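Local coordinates for protein glycosyl hydrolase family 26 (Bacteroides ovatus, PDB 4ZXO) that hydrolyses beta-mannan as a family 26 beta-mannanase, taking part in the breakdown of galactomannan by a gut bacterium, at residues A[17-22]-A[294-299]; A[229-234]-A[263-268]. All blocks are in the same frame, centred on the assembly; numbering follows the deposited sequence. Where two conformers were deposited one is given.

Interaction 1: residues A[17-22]-A[294-299]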
loop_
_atom_site.group_PDB
_atom_site.type_symbol
_atom_site.label_atom_id
_atom_site.label_comp_id
_atom_site.label_asym_id
_atom_site.label_seq_id
_atom_site.Cartn_x
_atom_site.Cartn_y
_atom_site.Cartn_z
ATOM N N GLN A 17 16.441 -1.260 -3.098
ATOM C CA GLN A 17 17.633 -0.597 -2.583
ATOM C C GLN A 17 17.367 0.906 -2.355
ATOM O O GLN A 17 17.833 1.461 -1.385
ATOM C CB GLN A 17 18.838 -0.848 -3.516
ATOM C CG GLN A 17 19.364 -2.312 -3.457
ATOM C CD GLN A 17 19.614 -2.925 -2.015
ATOM O OE1 GLN A 17 19.107 -4.014 -1.688
ATOM N NE2 GLN A 17 20.334 -2.217 -1.173
ATOM N N ASN A 18 16.536 1.542 -3.187
ATOM C CA ASN A 18 16.240 2.946 -2.974
ATOM C C ASN A 18 15.283 3.149 -1.791
ATOM O O ASN A 18 15.447 4.119 -1.021
ATOM C CB ASN A 18 15.723 3.555 -4.297
ATOM C CG ASN A 18 16.885 3.844 -5.257
ATOM O OD1 ASN A 18 17.784 4.609 -4.896
ATOM N ND2 ASN A 18 16.934 3.183 -6.381
ATOM N N LEU A 19 14.343 2.221 -1.573
ATOM C CA LEU A 19 13.504 2.304 -0.356
ATOM C C LEU A 19 14.371 2.209 0.889
ATOM O O LEU A 19 14.118 2.889 1.899
ATOM C CB LEU A 19 12.452 1.193 -0.351
ATOM C CG LEU A 19 11.405 1.343 -1.468
ATOM C CD1 LEU A 19 10.369 0.195 -1.392
ATOM C CD2 LEU A 19 10.699 2.702 -1.397
ATOM N N LYS A 20 15.454 1.424 0.793
ATOM C CA LYS A 20 16.350 1.249 1.935
ATOM C C LYS A 20 17.229 2.465 2.227
ATOM O O LYS A 20 17.872 2.499 3.259
ATOM C CB LYS A 20 17.229 0.007 1.750
ATOM C CG LYS A 20 16.443 -1.262 1.989
ATOM C CD LYS A 20 17.278 -2.456 1.530
ATOM C CE LYS A 20 16.481 -3.777 1.754
ATOM N NZ LYS A 20 16.400 -4.517 3.140
ATOM N N GLN A 21 17.264 3.463 1.361
ATOM C CA GLN A 21 18.042 4.651 1.725
ATOM C C GLN A 21 17.128 5.835 2.034
ATOM O O GLN A 21 17.519 6.983 1.964
ATOM C CB GLN A 21 19.068 5.025 0.658
ATOM C CG GLN A 21 18.518 5.340 -0.664
ATOM C CD GLN A 21 19.622 5.776 -1.619
ATOM O OE1 GLN A 21 20.751 6.070 -1.182
ATOM N NE2 GLN A 21 19.320 5.813 -2.929
ATOM N N ALA A 22 15.915 5.519 2.473
ATOM C CA ALA A 22 14.971 6.543 2.917
ATOM C C ALA A 22 15.528 7.565 3.893
ATOM O O ALA A 22 15.160 8.729 3.836
ATOM C CB ALA A 22 13.757 5.869 3.552
ATOM N N PRO A 294 12.429 7.075 9.770
ATOM C CA PRO A 294 13.014 6.855 8.428
ATOM C C PRO A 294 12.056 6.189 7.462
ATOM O O PRO A 294 12.346 5.142 6.902
ATOM C CB PRO A 294 14.228 5.961 8.707
ATOM C CG PRO A 294 13.794 5.170 10.007
ATOM C CD PRO A 294 12.929 6.127 10.796
ATOM N N LEU A 295 10.903 6.795 7.273
ATOM C CA LEU A 295 9.906 6.180 6.417
ATOM C C LEU A 295 10.316 6.249 4.960
ATOM O O LEU A 295 10.776 7.308 4.470
ATOM C CB LEU A 295 8.562 6.899 6.524
ATOM C CG LEU A 295 7.966 6.925 7.923
ATOM C CD1 LEU A 295 6.567 7.556 7.811
ATOM C CD2 LEU A 295 7.822 5.550 8.483
ATOM N N SER A 296 10.066 5.165 4.214
ATOM C CA SER A 296 10.299 5.216 2.769
ATOM C C SER A 296 9.171 5.912 2.042
ATOM O O SER A 296 9.403 6.531 0.996
ATOM C CB SER A 296 10.459 3.829 2.177
ATOM O OG SER A 296 11.554 3.179 2.769
ATOM N N TYR A 297 7.940 5.763 2.565
ATOM C CA TYR A 297 6.813 6.461 1.982
ATOM C C TYR A 297 5.679 6.549 2.999
ATOM O O TYR A 297 5.689 5.850 4.036
ATOM C CB TYR A 297 6.315 5.810 0.673
ATOM C CG TYR A 297 5.855 4.358 0.708
ATOM C CD1 TYR A 297 4.497 4.002 0.819
ATOM C CD2 TYR A 297 6.801 3.334 0.614
ATOM C CE1 TYR A 297 4.114 2.625 0.785
ATOM C CE2 TYR A 297 6.455 2.025 0.579
ATOM C CZ TYR A 297 5.126 1.659 0.668
ATOM O OH TYR A 297 4.878 0.295 0.665
ATOM N N VAL A 298 4.753 7.469 2.730
ATOM C CA VAL A 298 3.536 7.661 3.520
ATOM C C VAL A 298 2.416 7.800 2.522
ATOM O O VAL A 298 2.529 8.626 1.590
ATOM C CB VAL A 298 3.584 8.929 4.440
ATOM C CG1 VAL A 298 3.888 10.180 3.700
ATOM C CG2 VAL A 298 2.243 9.117 5.189
ATOM N N LEU A 299 1.333 7.049 2.701
ATOM C CA LEU A 299 0.287 7.045 1.699
ATOM C C LEU A 299 -1.030 7.368 2.348
ATOM O O LEU A 299 -1.389 6.761 3.349
ATOM C CB LEU A 299 0.213 5.658 1.024
ATOM C CG LEU A 299 -0.822 5.644 -0.114
ATOM C CD1 LEU A 299 -0.263 5.061 -1.409
ATOM C CD2 LEU A 299 -2.047 4.910 0.346
HETATM O O HOH W 1 12.819 8.985 5.431
#

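Interaction 2: residues A[229-234]-A[263-268]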
loop_
_atom_site.group_PDB
_atom_site.type_symbol
_atom_site.label_atom_id
_atom_site.label_comp_id
_atom_site.label_asym_id
_atom_site.label_seq_id
_atom_site.Cartn_x
_atom_site.Cartn_y
_atom_site.Cartn_z
ATOM N N ILE A 229 8.769 -11.173 3.278
ATOM C CA ILE A 229 8.390 -9.763 3.390
ATOM C C ILE A 229 9.579 -8.882 3.031
ATOM O O ILE A 229 10.708 -9.146 3.433
ATOM C CB ILE A 229 7.903 -9.422 4.810
ATOM C CG1 ILE A 229 6.619 -10.243 5.155
ATOM C CG2 ILE A 229 7.624 -7.902 4.926
ATOM C CD1 ILE A 229 5.417 -9.973 4.156
ATOM N N ASP A 230 9.311 -7.841 2.262
ATOM C CA ASP A 230 10.331 -6.839 1.892
ATOM C C ASP A 230 10.152 -5.485 2.583
ATOM O O ASP A 230 11.137 -4.764 2.763
ATOM C CB ASP A 230 10.309 -6.612 0.377
ATOM C CG ASP A 230 10.555 -7.870 -0.352
ATOM O OD1 ASP A 230 11.651 -8.427 -0.183
ATOM O OD2 ASP A 230 9.678 -8.356 -1.059
ATOM N N VAL A 231 8.911 -5.125 2.939
ATOM C CA VAL A 231 8.632 -3.788 3.496
ATOM C C VAL A 231 7.764 -3.959 4.727
ATOM O O VAL A 231 6.743 -4.662 4.665
ATOM C CB VAL A 231 7.878 -2.902 2.489
ATOM C CG1 VAL A 231 7.489 -1.536 3.141
ATOM C CG2 VAL A 231 8.706 -2.757 1.187
ATOM N N LEU A 232 8.147 -3.342 5.832
ATOM C CA LEU A 232 7.338 -3.369 7.062
ATOM C C LEU A 232 6.464 -2.108 7.104
ATOM O O LEU A 232 6.992 -0.989 7.140
ATOM C CB LEU A 232 8.233 -3.444 8.315
ATOM C CG LEU A 232 9.088 -4.702 8.372
ATOM C CD1 LEU A 232 9.994 -4.641 9.644
ATOM C CD2 LEU A 232 8.239 -5.990 8.310
ATOM N N GLY A 233 5.151 -2.285 7.092
ATOM C CA GLY A 233 4.259 -1.139 7.093
ATOM C C GLY A 233 3.282 -1.163 8.245
ATOM O O GLY A 233 3.241 -2.094 9.081
ATOM N N THR A 234 2.467 -0.121 8.286
ATOM C CA THR A 234 1.358 -0.087 9.249
ATOM C C THR A 234 0.281 0.838 8.664
ATOM O O THR A 234 0.588 1.739 7.854
ATOM C CB THR A 234 1.813 0.391 10.645
ATOM O OG1 THR A 234 0.742 0.211 11.584
ATOM C CG2 THR A 234 2.174 1.887 10.597
ATOM N N ASP A 263 16.380 -5.724 9.100
ATOM C CA ASP A 263 16.894 -5.066 7.878
ATOM C C ASP A 263 15.831 -4.947 6.777
ATOM O O ASP A 263 16.010 -5.415 5.641
ATOM C CB ASP A 263 18.134 -5.787 7.323
ATOM C CG ASP A 263 18.872 -4.965 6.325
ATOM O OD1 ASP A 263 18.782 -3.708 6.358
ATOM O OD2 ASP A 263 19.619 -5.568 5.520
ATOM N N LYS A 264 14.729 -4.285 7.121
ATOM C CA LYS A 264 13.663 -4.000 6.169
ATOM C C LYS A 264 13.410 -2.526 6.201
ATOM O O LYS A 264 13.418 -1.944 7.294
ATOM C CB LYS A 264 12.338 -4.711 6.531
ATOM C CG LYS A 264 12.505 -6.234 6.687
ATOM C CD LYS A 264 12.883 -6.915 5.372
ATOM C CE LYS A 264 12.868 -8.449 5.530
ATOM N NZ LYS A 264 13.487 -9.068 4.293
ATOM N N PRO A 265 13.109 -1.923 5.039
ATOM C CA PRO A 265 12.598 -0.547 4.999
ATOM C C PRO A 265 11.193 -0.541 5.584
ATOM O O PRO A 265 10.526 -1.572 5.592
ATOM C CB PRO A 265 12.583 -0.232 3.503
ATOM C CG PRO A 265 12.397 -1.519 2.851
ATOM C CD PRO A 265 13.105 -2.546 3.704
ATOM N N ILE A 266 10.751 0.646 5.977
ATOM C CA ILE A 266 9.469 0.808 6.645
ATOM C C ILE A 266 8.617 1.855 5.925
ATOM O O ILE A 266 9.128 2.709 5.174
ATOM C CB ILE A 266 9.671 1.207 8.124
ATOM C CG1 ILE A 266 10.288 2.606 8.231
ATOM C CG2 ILE A 266 10.507 0.102 8.839
ATOM C CD1 ILE A 266 10.398 3.092 9.678
ATOM N N ALA A 267 7.319 1.786 6.147
ATOM C CA ALA A 267 6.428 2.718 5.503
ATOM C C ALA A 267 5.120 2.875 6.273
ATOM O O ALA A 267 4.661 1.942 6.914
ATOM C CB ALA A 267 6.103 2.252 4.046
ATOM N N LEU A 268 4.531 4.057 6.166
ATOM C CA LEU A 268 3.186 4.271 6.672
ATOM C C LEU A 268 2.255 4.033 5.482
ATOM O O LEU A 268 2.098 4.886 4.616
ATOM C CB LEU A 268 3.073 5.670 7.274
ATOM C CG LEU A 268 1.708 6.105 7.825
ATOM C CD1 LEU A 268 1.059 5.110 8.827
ATOM C CD2 LEU A 268 1.851 7.463 8.475
HETATM O O HOH W 2 13.649 -8.007 1.613
#

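Interaction 1: residues A[17-22]-A[294-299]
Ser296 and Leu19 meet through two first torsions: in the conformer described here the serine OG lies anti to its own carbonyl carbon (chi1 -60°), beside its backbone N, which aims the hydroxyl at the backbone carbonyl of Leu19, while Leu19 CG, likewise anti to its carbonyl carbon (chi1 -66°), sets the branch CD2 against Ser296 CB at 3.8 Å. A second conformer of Ser296 is modelled, so what follows for OG applies to this one. The hydroxyl donates to Leu19 O at 2.7 Å, approaching from above the carbonyl plane rather than within it. Ala22 N reaches the same oxygen from the opposite face, closing the type I turn from Leu19 to Ala22, so that one carbonyl is held by two donors. Alongside, Leu19 CD2 reaches obliquely toward the ring of Tyr297. The strand involved, 295-300, is the one that closes the TIM barrel against strand 27-32, and the contact lies at its N-terminal end, opposite the catalytic end of such barrels. Backbone bonds from Ser296 to Leu28 and Ile266 tie it to both neighbouring strands. Past the turn, the methyl of Ala22 points at the strand and rests on Leu295 O, with CB 3.4 Å from that oxygen. A water donates to both Ala22 O and Leu295 O, each at 2.8 Å, bridging the two backbones beside this methyl.

Interaction 2: residues A[229-234]-A[263-268]
Lys264 and Leu232 cross at about a right angle, the lysine CB lying against the leucine CG at 3.7 Å while the aliphatic chain turns past it. The bend in that chain at chi2 (-65°) carries the ammonium group away from the leucine and onto Ile229 O, where NZ donates at 2.9 Å, almost head-on to the carbonyl (C=O...N 166°). NZ also bonds Asp226 O, and a water links it to Asp230 OD1; the other carboxylate oxygen of Asp230 accepts from Leu205 N. With an alanine in place of Lys264, Ile229 O and Asp226 O would probably lose the donor they share, and the water its link from Asp230 OD1 to the ammonium group. Next along the chain, Pro265 sets its ring against Asp230 O, with CD 3.1 Å from that oxygen. Beyond it the two strands run parallel: Leu232 N donates to Pro265 O at 3.0 Å and Leu232 O accepts from Ala267 N at the same length, whereas the bond from Thr234 N to Ala267 O is weak. Side chains then alternate between two faces. Val231 CG1 meets the methyl of Ala267 at 4.1 Å on one; on the other, Thr234 CG2 and Leu268 CD1 approach at a slant, 3.8 Å apart. This is a beta-alpha-beta unit of the barrel: the face bearing Leu232, Thr234, Ile266 and Leu268 is covered by the connecting helix 241-262, while strands 203-207 and 295-300 flank the pair.

Overall arrangement
Both contacts are buried and lie on the same side of the chain's centre, their centres about 8 Å apart, and they share a sheet: strand 266-271 of interaction 2 neighbours strand 295-300 of interaction 1, with a probable bond from Leu299 N to Leu268 O. Interaction 2 joins successive barrel strands by parallel backbone bonds that weaken toward Thr234, with a lysine at its more open end. Interaction 1 instead sets the turn that follows the N-terminal helix beside the corner at Ser296, through a hydroxyl on a backbone carbonyl and methyl packing. Each has a bridging water, backbone to backbone in interaction 1, side chain to side chain in interaction 2. Tyr297 and Ala267 pack together between them, and Leu19 and Ser296 both touch Pro265.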